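Local coordinates for protein trichothecene 3-O-acetyltransferase (Fusarium sporotrichioides, PDB 2ZBA) that acetylates the 3-hydroxyl of trichothecene mycotoxins with acetyl coenzyme A, a step in the biosynthesis of compounds such as T-2 toxin, at residues R299-R304 and S344-D349; M307-S310 and L316-N319; M320-S325 and R352-A357; A359-G364 and S369-T374. All blocks are in the same frame, centred on the assembly; numbering follows the deposited sequence.

Contact 1 of 4, residues R299-R304 and S344-D349. With COA (coenzyme A), chain E.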
# COMPACT_ATOMS: atom_id res chain seq x y z
N ARG A 299 8.57 3.48 7.57
CA ARG A 299 7.10 3.52 7.72
C ARG A 299 6.48 4.49 6.74
O ARG A 299 6.77 5.67 6.79
CB ARG A 299 6.74 3.96 9.15
CG ARG A 299 5.30 3.78 9.55
CD ARG A 299 5.03 4.56 10.84
NE ARG A 299 3.76 4.19 11.48
CZ ARG A 299 3.24 4.78 12.54
NH1 ARG A 299 3.85 5.82 13.11
NH2 ARG A 299 2.08 4.35 13.02
N ALA A 300 5.60 4.00 5.85
CA ALA A 300 4.90 4.87 4.90
C ALA A 300 3.95 5.89 5.58
O ALA A 300 3.28 5.62 6.60
CB ALA A 300 4.11 4.03 3.85
N VAL A 301 3.91 7.07 4.98
CA VAL A 301 3.10 8.16 5.51
C VAL A 301 2.40 8.84 4.34
O VAL A 301 3.04 9.28 3.39
CB VAL A 301 3.93 9.18 6.43
CG1 VAL A 301 5.28 9.54 5.83
CG2 VAL A 301 3.11 10.45 6.72
N ASP A 302 1.07 8.88 4.40
CA ASP A 302 0.30 9.73 3.52
C ASP A 302 0.66 11.21 3.73
O ASP A 302 0.46 11.75 4.82
CB ASP A 302 -1.19 9.48 3.81
CG ASP A 302 -2.10 10.35 2.99
OD1 ASP A 302 -1.64 10.93 2.00
OD2 ASP A 302 -3.30 10.44 3.34
N MSE A 303 1.14 11.86 2.67
CA MSE A 303 1.53 13.27 2.74
C MSE A 303 0.42 14.27 2.43
O MSE A 303 0.67 15.47 2.41
CB MSE A 303 2.75 13.56 1.84
CG MSE A 303 4.06 13.07 2.43
SE MSE A 303 4.29 13.73 4.22
CE MSE A 303 4.37 15.72 3.78
N ARG A 304 -0.80 13.79 2.17
CA ARG A 304 -1.90 14.69 1.78
C ARG A 304 -2.26 15.71 2.87
O ARG A 304 -2.29 16.90 2.61
CB ARG A 304 -3.14 13.89 1.37
CG ARG A 304 -3.10 13.32 -0.03
CD ARG A 304 -4.00 12.08 -0.13
NE ARG A 304 -3.93 11.49 -1.46
CZ ARG A 304 -2.94 10.72 -1.89
NH1 ARG A 304 -1.93 10.40 -1.10
NH2 ARG A 304 -2.98 10.25 -3.13
N SER A 344 7.06 10.45 17.00
CA SER A 344 7.91 11.65 17.00
C SER A 344 8.27 12.14 15.61
O SER A 344 8.47 13.34 15.40
CB SER A 344 9.19 11.40 17.81
OG SER A 344 10.11 10.63 17.05
N GLU A 345 8.34 11.22 14.65
CA GLU A 345 8.68 11.61 13.27
C GLU A 345 7.49 12.17 12.49
O GLU A 345 7.67 12.72 11.41
CB GLU A 345 9.34 10.46 12.52
CG GLU A 345 10.78 10.23 12.92
CD GLU A 345 11.67 11.42 12.55
OE1 GLU A 345 11.85 11.70 11.34
OE2 GLU A 345 12.16 12.08 13.50
N LEU A 346 6.28 12.07 13.04
CA LEU A 346 5.09 12.65 12.40
C LEU A 346 4.90 14.17 12.59
O LEU A 346 3.87 14.74 12.17
CB LEU A 346 3.82 11.87 12.75
CG LEU A 346 3.84 10.39 12.28
CD1 LEU A 346 2.67 9.61 12.89
CD2 LEU A 346 3.88 10.26 10.75
N ASN A 347 5.89 14.84 13.17
CA ASN A 347 5.91 16.32 13.22
C ASN A 347 5.63 16.90 11.82
O ASN A 347 6.33 16.56 10.87
CB ASN A 347 7.27 16.77 13.76
CG ASN A 347 7.40 18.27 13.84
OD1 ASN A 347 7.62 18.96 12.83
ND2 ASN A 347 7.30 18.80 15.05
N SER A 348 4.61 17.74 11.69
CA SER A 348 4.12 18.16 10.36
C SER A 348 5.10 19.04 9.59
O SER A 348 5.18 18.93 8.36
CB SER A 348 2.78 18.89 10.46
OG SER A 348 1.77 18.03 10.96
N ASP A 349 5.81 19.91 10.31
CA ASP A 349 6.83 20.79 9.74
C ASP A 349 7.97 19.96 9.16
O ASP A 349 8.47 20.23 8.07
CB ASP A 349 7.39 21.72 10.82
CG ASP A 349 6.65 23.07 10.92
OD1 ASP A 349 5.67 23.35 10.19
OD2 ASP A 349 7.10 23.86 11.77
N1A COA E . -4.49 12.96 21.71
C2A COA E . -4.79 11.61 21.84
N3A COA E . -4.99 10.84 20.70
C4A COA E . -4.89 11.40 19.46
C5A COA E . -4.60 12.76 19.32
C6A COA E . -4.40 13.54 20.47
N6A COA E . -4.22 14.86 20.36
N7A COA E . -4.57 13.04 18.00
C8A COA E . -4.83 11.90 17.31
N9A COA E . -5.03 10.88 18.20
C1B COA E . -5.23 9.45 17.87
C2B COA E . -6.62 9.19 17.29
O2B COA E . -7.57 8.97 18.32
C3B COA E . -6.36 7.98 16.41
O3B COA E . -6.10 6.90 17.27
P3B COA E . -6.73 5.43 17.16
O7A COA E . -6.65 5.00 15.70
O8A COA E . -8.18 5.44 17.55
O9A COA E . -5.86 4.59 18.04
C4B COA E . -4.99 8.31 15.84
O4B COA E . -4.31 9.00 16.88
C5B COA E . -4.97 9.16 14.58
O5B COA E . -3.60 9.50 14.37
P1A COA E . -2.98 9.57 12.89
O1A COA E . -3.72 10.56 12.05
O2A COA E . -1.48 9.78 12.90
O3A COA E . -3.32 8.15 12.17
P2A COA E . -2.64 6.72 12.49
O4A COA E . -3.77 5.72 12.58
O5A COA E . -1.70 6.68 13.66
O6A COA E . -1.75 6.38 11.20
CBP COA E . 0.11 6.69 9.70
CCP COA E . -0.40 6.80 11.13
CDP COA E . 0.43 5.22 9.46
CEP COA E . 1.36 7.57 9.55
CAP COA E . -1.01 7.15 8.76
OAP COA E . -1.34 8.51 9.01
C9P COA E . -0.73 6.99 7.28
O9P COA E . -0.00 7.98 6.61
N8P COA E . -1.22 5.93 6.64
C7P COA E . -0.96 5.72 5.22
C6P COA E . 0.39 5.05 4.95
C5P COA E . 0.57 4.84 3.46
O5P COA E . 0.83 5.81 2.70
N4P COA E . 0.46 3.60 3.00
C3P COA E . -0.05 3.39 1.64
C2P COA E . 0.95 2.68 0.74
S1P COA E . 0.83 3.12 -1.02
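L346 reaches strand 299-302 through both of its methyls. L346 CD1 lies 4.0 Å from R299 NH1, oblique to the guanidinium, and the leucine runs across the arginine. L346 CD2 meets V301 CG2 at 4.1 Å, where the two side chains lie alongside and point opposite ways. No hydrogen bond joins the segments. Coenzyme A packs into the same corner. The COA methyl CEP is 3.9 Å from L346 CD2, and the cofactor carbon CCP lies over one face of the R299 guanidinium. The backbone also takes part: D302 N donates to COA O9P over 2.6 Å. The pantetheine arm of coenzyme A runs along this strand, consistent with the cofactor channel of BAHD acyltransferases.

R299 reaches the cofactor on an extended chain, with CG on the far side from the backbone N (chi1 -168°). Its NH2 forms salt bridges with D270 and D271, which fix the guanidinium. Beyond D302 N, the carboxylate of D302 holds the strand end. D302 OD1 accepts from R304 N at 3.0 Å, a capping bond, and from R304 NH1 at 3.2 Å, part of a salt bridge. The two donors come from opposite faces of the carboxylate plane. L346 itself sits in a type I turn from S344 to N347. N347 then caps helix 348-363, its OD1 accepting from the backbone N of R350.

Contact 2 of 4, residues M307-S310 and L316-N319; sequences MGVS and LLQN. With COA (coenzyme A), chain E.
L317 turns its CG anti to the backbone N (chi1 -175°), which carries both methyls toward loop 307-310. V309 places CG1 anti to its own N (chi1 171°), which leaves CG2 beside that N and facing L317 CD2. The two side chains meet tip to tip, with V309 CG2 4.0 Å from L317 CD2. V309 CB lies at the same range, so this one methyl rests on the whole branch of the valine. The other methyl, L317 CD1, touches CG of M307 at 4.0 Å, where the side chains cross obliquely. M307 is a selenomethionine bent at chi2 and chi3, and its selenium leads away from L317. The contact is wholly apolar, and no hydrogen bond spans it.

G308 lies between the two partners of L317. It has positive phi and ends helix 304-307 in a Schellman motif, which turns the chain so that V309 can come back over L317.

Q318, after L317, belongs to the coenzyme A and toxin pockets. Its extended side chain puts OE1 beside the thiol end of the cofactor, at a doubtfully short separation. L317 is tied by backbone bonding to M303, and N319 to V301 of strand 294-302. M307 packs on R352 of helix 348-363 and on the loop at P206, while V309 packs on V204. The contact thus closes the loop between helix 304-307 and strand 318-326.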
# COMPACT_ATOMS: atom_id res chain seq x y z
N MSE A 307 0.71 18.19 3.66
CA MSE A 307 0.90 19.08 2.50
C MSE A 307 -0.22 20.10 2.28
O MSE A 307 -0.08 21.03 1.48
CB MSE A 307 1.09 18.29 1.19
CG MSE A 307 2.46 17.67 0.98
SE MSE A 307 4.03 18.84 1.31
CE MSE A 307 3.61 20.20 0.31
N GLY A 308 -1.33 19.94 3.00
CA GLY A 308 -2.53 20.76 2.80
C GLY A 308 -3.23 20.38 1.51
O GLY A 308 -3.69 21.25 0.76
N VAL A 309 -3.30 19.08 1.23
CA VAL A 309 -3.91 18.59 -0.01
C VAL A 309 -5.12 17.76 0.35
O VAL A 309 -5.12 17.10 1.37
CB VAL A 309 -2.91 17.77 -0.88
CG1 VAL A 309 -3.62 17.11 -2.04
CG2 VAL A 309 -1.80 18.68 -1.39
N SER A 310 -6.16 17.79 -0.49
CA SER A 310 -7.34 16.98 -0.26
C SER A 310 -6.99 15.50 -0.05
O SER A 310 -6.21 14.93 -0.81
CB SER A 310 -8.30 17.13 -1.43
OG SER A 310 -9.22 16.06 -1.45
N LEU A 316 0.30 10.25 -6.40
CA LEU A 316 1.26 9.68 -5.46
C LEU A 316 1.80 10.82 -4.60
O LEU A 316 2.53 11.69 -5.09
CB LEU A 316 2.40 8.93 -6.16
CG LEU A 316 3.35 8.42 -5.06
CD1 LEU A 316 3.56 6.95 -5.03
CD2 LEU A 316 4.67 9.19 -4.99
N LEU A 317 1.44 10.78 -3.33
CA LEU A 317 1.79 11.80 -2.38
C LEU A 317 2.05 11.10 -1.05
O LEU A 317 1.22 11.07 -0.15
CB LEU A 317 0.66 12.84 -2.29
CG LEU A 317 0.94 14.05 -1.40
CD1 LEU A 317 2.43 14.52 -1.49
CD2 LEU A 317 -0.02 15.16 -1.72
N GLN A 318 3.24 10.52 -0.97
CA GLN A 318 3.60 9.63 0.10
C GLN A 318 5.06 9.93 0.42
O GLN A 318 5.79 10.44 -0.44
CB GLN A 318 3.47 8.20 -0.44
CG GLN A 318 3.72 7.08 0.55
CD GLN A 318 3.48 5.71 -0.07
OE1 GLN A 318 2.46 5.07 0.19
NE2 GLN A 318 4.41 5.28 -0.93
N ASN A 319 5.45 9.66 1.66
CA ASN A 319 6.86 9.60 2.03
C ASN A 319 6.96 8.49 3.07
O ASN A 319 6.00 7.75 3.28
CB ASN A 319 7.31 10.95 2.60
CG ASN A 319 8.81 11.19 2.45
OD1 ASN A 319 9.59 10.25 2.29
ND2 ASN A 319 9.21 12.46 2.52
N1A COA E . -4.49 12.96 21.71
C2A COA E . -4.79 11.61 21.84
N3A COA E . -4.99 10.84 20.70
C4A COA E . -4.89 11.40 19.46
C5A COA E . -4.60 12.76 19.32
C6A COA E . -4.40 13.54 20.47
N6A COA E . -4.22 14.86 20.36
N7A COA E . -4.57 13.04 18.00
C8A COA E . -4.83 11.90 17.31
N9A COA E . -5.03 10.88 18.20
C1B COA E . -5.23 9.45 17.87
C2B COA E . -6.62 9.19 17.29
O2B COA E . -7.57 8.97 18.32
C3B COA E . -6.36 7.98 16.41
O3B COA E . -6.10 6.90 17.27
P3B COA E . -6.73 5.43 17.16
O7A COA E . -6.65 5.00 15.70
O8A COA E . -8.18 5.44 17.55
O9A COA E . -5.86 4.59 18.04
C4B COA E . -4.99 8.31 15.84
O4B COA E . -4.31 9.00 16.88
C5B COA E . -4.97 9.16 14.58
O5B COA E . -3.60 9.50 14.37
P1A COA E . -2.98 9.57 12.89
O1A COA E . -3.72 10.56 12.05
O2A COA E . -1.48 9.78 12.90
O3A COA E . -3.32 8.15 12.17
P2A COA E . -2.64 6.72 12.49
O4A COA E . -3.77 5.72 12.58
O5A COA E . -1.70 6.68 13.66
O6A COA E . -1.75 6.38 11.20
CBP COA E . 0.11 6.69 9.70
CCP COA E . -0.40 6.80 11.13
CDP COA E . 0.43 5.22 9.46
CEP COA E . 1.36 7.57 9.55
CAP COA E . -1.01 7.15 8.76
OAP COA E . -1.34 8.51 9.01
C9P COA E . -0.73 6.99 7.28
O9P COA E . -0.00 7.98 6.61
N8P COA E . -1.22 5.93 6.64
C7P COA E . -0.96 5.72 5.22
C6P COA E . 0.39 5.05 4.95
C5P COA E . 0.57 4.84 3.46
O5P COA E . 0.83 5.81 2.70
N4P COA E . 0.46 3.60 3.00
C3P COA E . -0.05 3.39 1.64
C2P COA E . 0.95 2.68 0.74
S1P COA E . 0.83 3.12 -1.02

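Contact 3 of 4, residues M320-S325 and R352-A357; sequences MTYHDS and RRRTQA. With ZBA (12,13-Epoxytrichothec-9-ene-3,4,8,15-tetrol-4,15-diacetate-8-isovalerate), chain F.
R354 bonds to the carbonyl of M320, and this is the hydrogen bonding between the two segments. R354 NH2 donates to M320 O at 2.6 Å, with an N-H...O angle of 153°. R354 NH1 adds a weak bond to M320 O at 3.0 Å. M320 O lies in the guanidinium plane, at its edge, so both amino groups turn to one acceptor. The R354 chain bends at chi3 (53°), which swings the guanidinium onto the strand.

Ring contact comes next. R354 NH2 sits at the edge of the Y322 ring, 3.2 Å from CE2. The ring and guanidinium planes are 85° apart, so the groups meet edge-on without stacking. The far end of Y322 is held elsewhere: its OH bonds to L373 O and to Q220. The ring also stacks with H219.

A methyl packs on the guanidinium too: T321 CG2 is 4.1 Å from R354 NH1, the threonine set crosswise to the arginine.

Ligand contact falls to M320, a selenomethionine. M320 CE is 3.2 Å from the epoxide oxygen O11 of the toxin, and M320 SE is 3.9 Å from toxin C37.

The axes of strand segment 320-325 and helix segment 352-357 pass 10.3 Å apart, and the helix segment runs crosswise. The arrangement is a helix packed on an edge strand, while the CB of M320 points away from the helix and its side chain lines the trichothecene pocket.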
# COMPACT_ATOMS: atom_id res chain seq x y z
N MSE A 320 8.12 8.37 3.71
CA MSE A 320 8.31 7.42 4.77
C MSE A 320 8.98 8.15 5.92
O MSE A 320 9.61 9.19 5.74
CB MSE A 320 9.15 6.22 4.30
CG MSE A 320 8.52 5.37 3.16
SE MSE A 320 9.40 3.65 2.95
CE MSE A 320 8.06 2.49 3.80
N THR A 321 8.84 7.61 7.12
CA THR A 321 9.68 8.03 8.22
C THR A 321 10.67 6.89 8.49
O THR A 321 10.35 5.70 8.29
CB THR A 321 8.85 8.45 9.48
OG1 THR A 321 8.13 7.32 10.00
CG2 THR A 321 7.87 9.59 9.14
N TYR A 322 11.86 7.26 8.93
CA TYR A 322 12.95 6.31 9.14
C TYR A 322 13.43 6.32 10.57
O TYR A 322 13.51 7.36 11.21
CB TYR A 322 14.08 6.61 8.18
CG TYR A 322 13.62 6.65 6.74
CD1 TYR A 322 13.42 5.47 6.02
CD2 TYR A 322 13.33 7.87 6.11
CE1 TYR A 322 12.95 5.51 4.68
CE2 TYR A 322 12.87 7.91 4.78
CZ TYR A 322 12.70 6.73 4.08
OH TYR A 322 12.25 6.78 2.77
N HIS A 323 13.73 5.13 11.08
CA HIS A 323 14.02 4.97 12.49
C HIS A 323 15.17 3.98 12.61
O HIS A 323 15.02 2.82 12.28
CB HIS A 323 12.75 4.48 13.23
CG HIS A 323 11.55 5.34 12.99
ND1 HIS A 323 10.67 5.11 11.95
CD2 HIS A 323 11.12 6.47 13.60
CE1 HIS A 323 9.75 6.06 11.94
NE2 HIS A 323 10.00 6.89 12.93
N ASP A 324 16.32 4.47 13.06
CA ASP A 324 17.49 3.62 13.22
C ASP A 324 17.75 3.36 14.69
O ASP A 324 17.64 4.26 15.52
CB ASP A 324 18.72 4.27 12.60
CG ASP A 324 18.58 4.48 11.13
OD1 ASP A 324 18.46 3.49 10.39
OD2 ASP A 324 18.61 5.65 10.71
N SER A 325 18.10 2.12 14.99
CA SER A 325 18.39 1.68 16.34
C SER A 325 19.25 0.43 16.21
O SER A 325 19.96 0.26 15.21
CB SER A 325 17.07 1.41 17.07
OG SER A 325 17.26 1.09 18.44
N ARG A 352 6.70 17.79 5.97
CA ARG A 352 6.65 18.72 4.84
C ARG A 352 8.01 19.05 4.25
O ARG A 352 8.21 18.97 3.03
CB ARG A 352 5.98 20.01 5.25
CG ARG A 352 4.57 20.05 4.84
CD ARG A 352 4.03 21.42 4.94
NE ARG A 352 3.10 21.49 6.04
CZ ARG A 352 3.41 21.87 7.26
NH1 ARG A 352 4.64 22.26 7.54
NH2 ARG A 352 2.47 21.89 8.19
N ARG A 353 8.92 19.45 5.13
CA ARG A 353 10.30 19.80 4.75
C ARG A 353 11.00 18.65 4.04
O ARG A 353 11.56 18.83 2.97
CB ARG A 353 11.12 20.25 5.98
CG ARG A 353 12.57 20.62 5.64
CD ARG A 353 12.66 21.78 4.62
NE ARG A 353 14.06 22.12 4.30
CZ ARG A 353 14.49 23.26 3.77
NH1 ARG A 353 13.65 24.26 3.48
NH2 ARG A 353 15.78 23.39 3.52
N ARG A 354 10.97 17.46 4.64
CA ARG A 354 11.61 16.28 4.07
C ARG A 354 11.02 15.94 2.68
O ARG A 354 11.74 15.51 1.78
CB ARG A 354 11.47 15.09 5.03
CG ARG A 354 12.30 15.21 6.36
CD ARG A 354 12.05 14.02 7.29
NE ARG A 354 12.28 12.77 6.58
CZ ARG A 354 11.34 11.86 6.31
NH1 ARG A 354 10.08 12.02 6.74
NH2 ARG A 354 11.66 10.79 5.59
N THR A 355 9.71 16.13 2.53
CA THR A 355 8.98 15.76 1.30
C THR A 355 9.28 16.77 0.19
O THR A 355 9.56 16.39 -0.96
CB THR A 355 7.46 15.64 1.56
OG1 THR A 355 7.22 14.57 2.49
CG2 THR A 355 6.68 15.32 0.28
N GLN A 356 9.23 18.05 0.55
CA GLN A 356 9.58 19.14 -0.37
C GLN A 356 11.05 19.08 -0.74
O GLN A 356 11.41 19.40 -1.86
CB GLN A 356 9.26 20.51 0.24
CG GLN A 356 7.75 20.77 0.45
CD GLN A 356 7.47 22.19 0.88
OE1 GLN A 356 7.49 23.14 0.06
NE2 GLN A 356 7.22 22.37 2.18
N ALA A 357 11.91 18.68 0.21
CA ALA A 357 13.35 18.52 -0.12
C ALA A 357 13.53 17.41 -1.17
O ALA A 357 14.28 17.57 -2.12
CB ALA A 357 14.17 18.23 1.10
O18 ZBA F . 10.43 -3.02 -1.37
C44 ZBA F . 10.28 -2.65 -2.50
C45 ZBA F . 11.34 -2.30 -3.48
C46 ZBA F . 11.10 -2.73 -4.87
C48 ZBA F . 10.96 -4.11 -5.28
C47 ZBA F . 10.98 -1.79 -6.02
O17 ZBA F . 9.04 -2.51 -2.98
C31 ZBA F . 7.87 -2.53 -2.11
C30 ZBA F . 7.84 -1.30 -1.22
C32 ZBA F . 6.69 -2.74 -3.00
C39 ZBA F . 6.74 -4.01 -3.80
C33 ZBA F . 5.71 -1.88 -3.04
C34 ZBA F . 5.63 -0.67 -2.17
O10 ZBA F . 4.87 -1.02 -0.96
C29 ZBA F . 7.01 -0.06 -1.72
C38 ZBA F . 7.70 0.59 -2.94
O12 ZBA F . 9.13 0.63 -2.73
C40 ZBA F . 9.82 1.51 -3.46
C41 ZBA F . 11.28 1.39 -3.21
O13 ZBA F . 9.36 2.27 -4.18
C28 ZBA F . 6.77 1.03 -0.55
C37 ZBA F . 8.11 1.74 -0.17
C35 ZBA F . 6.09 0.31 0.62
C25 ZBA F . 4.76 -0.03 0.08
C36 ZBA F . 6.70 -0.30 1.77
O11 ZBA F . 6.01 0.95 1.90
C27 ZBA F . 5.59 2.04 -0.93
C26 ZBA F . 4.36 1.37 -0.33
O16 ZBA F . 3.24 1.35 -1.17
O14 ZBA F . 5.69 3.40 -0.41

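Contact 4 of 4, residues A359-G364 and S369-T374. With ZBA (12,13-Epoxytrichothec-9-ene-3,4,8,15-tetrol-4,15-diacetate-8-isovalerate), chain F.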
# COMPACT_ATOMS: atom_id res chain seq x y z
N ALA A 359 11.27 16.35 -3.34
CA ALA A 359 10.66 16.79 -4.59
C ALA A 359 11.59 17.76 -5.32
O ALA A 359 11.79 17.65 -6.53
CB ALA A 359 9.29 17.43 -4.34
N THR A 360 12.21 18.66 -4.56
CA THR A 360 13.14 19.63 -5.14
C THR A 360 14.36 18.92 -5.73
O THR A 360 14.72 19.16 -6.88
CB THR A 360 13.57 20.69 -4.12
OG1 THR A 360 12.41 21.24 -3.53
CG2 THR A 360 14.36 21.85 -4.79
N TYR A 361 14.95 18.03 -4.94
CA TYR A 361 16.14 17.26 -5.35
C TYR A 361 15.89 16.44 -6.62
O TYR A 361 16.71 16.46 -7.55
CB TYR A 361 16.59 16.36 -4.19
CG TYR A 361 17.75 15.44 -4.52
CD1 TYR A 361 19.03 15.96 -4.81
CD2 TYR A 361 17.59 14.07 -4.52
CE1 TYR A 361 20.09 15.13 -5.11
CE2 TYR A 361 18.64 13.22 -4.82
CZ TYR A 361 19.89 13.76 -5.11
OH TYR A 361 20.92 12.90 -5.39
N MSE A 362 14.75 15.75 -6.67
CA MSE A 362 14.41 14.94 -7.83
C MSE A 362 14.12 15.76 -9.08
O MSE A 362 14.56 15.40 -10.17
CB MSE A 362 13.22 14.04 -7.50
CG MSE A 362 13.49 12.94 -6.47
SE MSE A 362 11.93 11.76 -6.30
CE MSE A 362 11.91 11.00 -7.94
N HIS A 363 13.39 16.85 -8.92
CA HIS A 363 13.09 17.77 -10.01
C HIS A 363 14.35 18.15 -10.80
O HIS A 363 14.34 18.17 -12.04
CB HIS A 363 12.37 19.02 -9.48
CG HIS A 363 11.98 19.99 -10.55
ND1 HIS A 363 10.92 19.77 -11.42
CD2 HIS A 363 12.50 21.19 -10.90
CE1 HIS A 363 10.81 20.79 -12.24
NE2 HIS A 363 11.76 21.66 -11.96
N GLY A 364 15.42 18.43 -10.07
CA GLY A 364 16.67 18.85 -10.66
C GLY A 364 17.64 17.74 -10.99
O GLY A 364 18.73 18.03 -11.48
N SER A 369 18.50 7.28 -10.62
CA SER A 369 18.87 5.89 -10.32
C SER A 369 19.12 5.53 -8.85
O SER A 369 18.87 4.38 -8.44
CB SER A 369 20.11 5.48 -11.14
OG SER A 369 19.73 5.13 -12.45
N SER A 370 19.63 6.49 -8.09
CA SER A 370 20.03 6.28 -6.69
C SER A 370 18.91 6.59 -5.70
O SER A 370 19.07 6.38 -4.49
CB SER A 370 21.30 7.08 -6.36
OG SER A 370 21.11 8.48 -6.55
N VAL A 371 17.78 7.09 -6.21
CA VAL A 371 16.63 7.50 -5.39
C VAL A 371 15.65 6.35 -5.18
O VAL A 371 15.17 5.73 -6.14
CB VAL A 371 15.88 8.73 -6.01
CG1 VAL A 371 14.65 9.12 -5.17
CG2 VAL A 371 16.81 9.92 -6.14
N SER A 372 15.36 6.07 -3.91
CA SER A 372 14.36 5.08 -3.53
C SER A 372 13.86 5.35 -2.11
O SER A 372 14.64 5.67 -1.23
CB SER A 372 14.96 3.67 -3.61
OG SER A 372 14.13 2.72 -2.97
N LEU A 373 12.56 5.16 -1.89
CA LEU A 373 11.99 5.26 -0.54
C LEU A 373 12.59 4.28 0.48
O LEU A 373 12.52 4.52 1.67
CB LEU A 373 10.46 5.14 -0.56
CG LEU A 373 9.68 6.35 -1.10
CD1 LEU A 373 8.16 6.15 -0.94
CD2 LEU A 373 10.11 7.63 -0.44
N THR A 374 13.20 3.20 -0.00
CA THR A 374 13.81 2.21 0.89
C THR A 374 15.31 2.07 0.57
O THR A 374 15.89 1.00 0.71
CB THR A 374 13.06 0.83 0.81
OG1 THR A 374 13.15 0.31 -0.52
CG2 THR A 374 11.58 0.97 1.16
O18 ZBA F . 10.43 -3.02 -1.37
C44 ZBA F . 10.28 -2.65 -2.50
C45 ZBA F . 11.34 -2.30 -3.48
C46 ZBA F . 11.10 -2.73 -4.87
C48 ZBA F . 10.96 -4.11 -5.28
C47 ZBA F . 10.98 -1.79 -6.02
O17 ZBA F . 9.04 -2.51 -2.98
C31 ZBA F . 7.87 -2.53 -2.11
C30 ZBA F . 7.84 -1.30 -1.22
C32 ZBA F . 6.69 -2.74 -3.00
C39 ZBA F . 6.74 -4.01 -3.80
C33 ZBA F . 5.71 -1.88 -3.04
C34 ZBA F . 5.63 -0.67 -2.17
O10 ZBA F . 4.87 -1.02 -0.96
C29 ZBA F . 7.01 -0.06 -1.72
C38 ZBA F . 7.70 0.59 -2.94
O12 ZBA F . 9.13 0.63 -2.73
C40 ZBA F . 9.82 1.51 -3.46
C41 ZBA F . 11.28 1.39 -3.21
O13 ZBA F . 9.36 2.27 -4.18
C28 ZBA F . 6.77 1.03 -0.55
C37 ZBA F . 8.11 1.74 -0.17
C35 ZBA F . 6.09 0.31 0.62
C25 ZBA F . 4.76 -0.03 0.08
C36 ZBA F . 6.70 -0.30 1.77
O11 ZBA F . 6.01 0.95 1.90
C27 ZBA F . 5.59 2.04 -0.93
C26 ZBA F . 4.36 1.37 -0.33
O16 ZBA F . 3.24 1.35 -1.17
O14 ZBA F . 5.69 3.40 -0.41
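V371 is the residue of the loop that meets the end of helix 348-363, and its two methyls part between two partners. V371 CG1 stands anti to the backbone N (chi1 178°) and meets SE of M362, a selenomethionine, at 4.0 Å. V371 CG2 meets Y361 CE2 at 4.0 Å, oblique to the ring, with valine and tyrosine side by side and running opposite ways. The M362 CB points neither toward the loop nor away from it. The chain is extended as far as SE, which brings SE to V371, and bends at chi3 beyond. The contact is apolar, and no hydrogen bond crosses between the segments.

S372 turns from the helix to the substrate. S372 OG accepts from T374 N at 3.1 Å, with an N-H...O angle of 158°, which makes an ST turn. S372 OG also lies 3.2 Å from C41, an acetyl methyl of the bound toxin. L373 follows, with CD1 3.7 Å from toxin O14. T374 closes the turn: OG1 is 3.4 Å from toxin C41, and CG2 packs on toxin C37. One side of the loop therefore lines the toxin pocket, while V371 is buried against the helix.

Backbone bonds of S370 with A222 and of S372 with Q220 join the loop to the chain near the calcium site. Y361 leans on L217 and lies close to I221, a calcium ligand. L373 packs on Q318, N319 and M320 of strand 318-326. The loop thus runs from the end of helix 348-363 past the edge strand toward strand 383-387.

The four contacts gather around helix 348-363 and the neighbouring strands 294-302 and 318-326. Contacts 1 and 3 have centres 8 Å apart and cross along the chain. Contact 2 is nested inside the loop that contact 1 closes, its centre 10 Å from that of contact 1. Contact 4 follows the others, with its centre 13 Å from contact 3 and 18 Å from contact 1. Contacts 1, 3 and 4 all use the helix, and contacts 2 and 3 share strand 318-326. Contacts 1 and 2 touch coenzyme A, and contacts 2, 3 and 4 touch the toxin. This compact unit thus brings the two ligand sites together, with Q318 lining both.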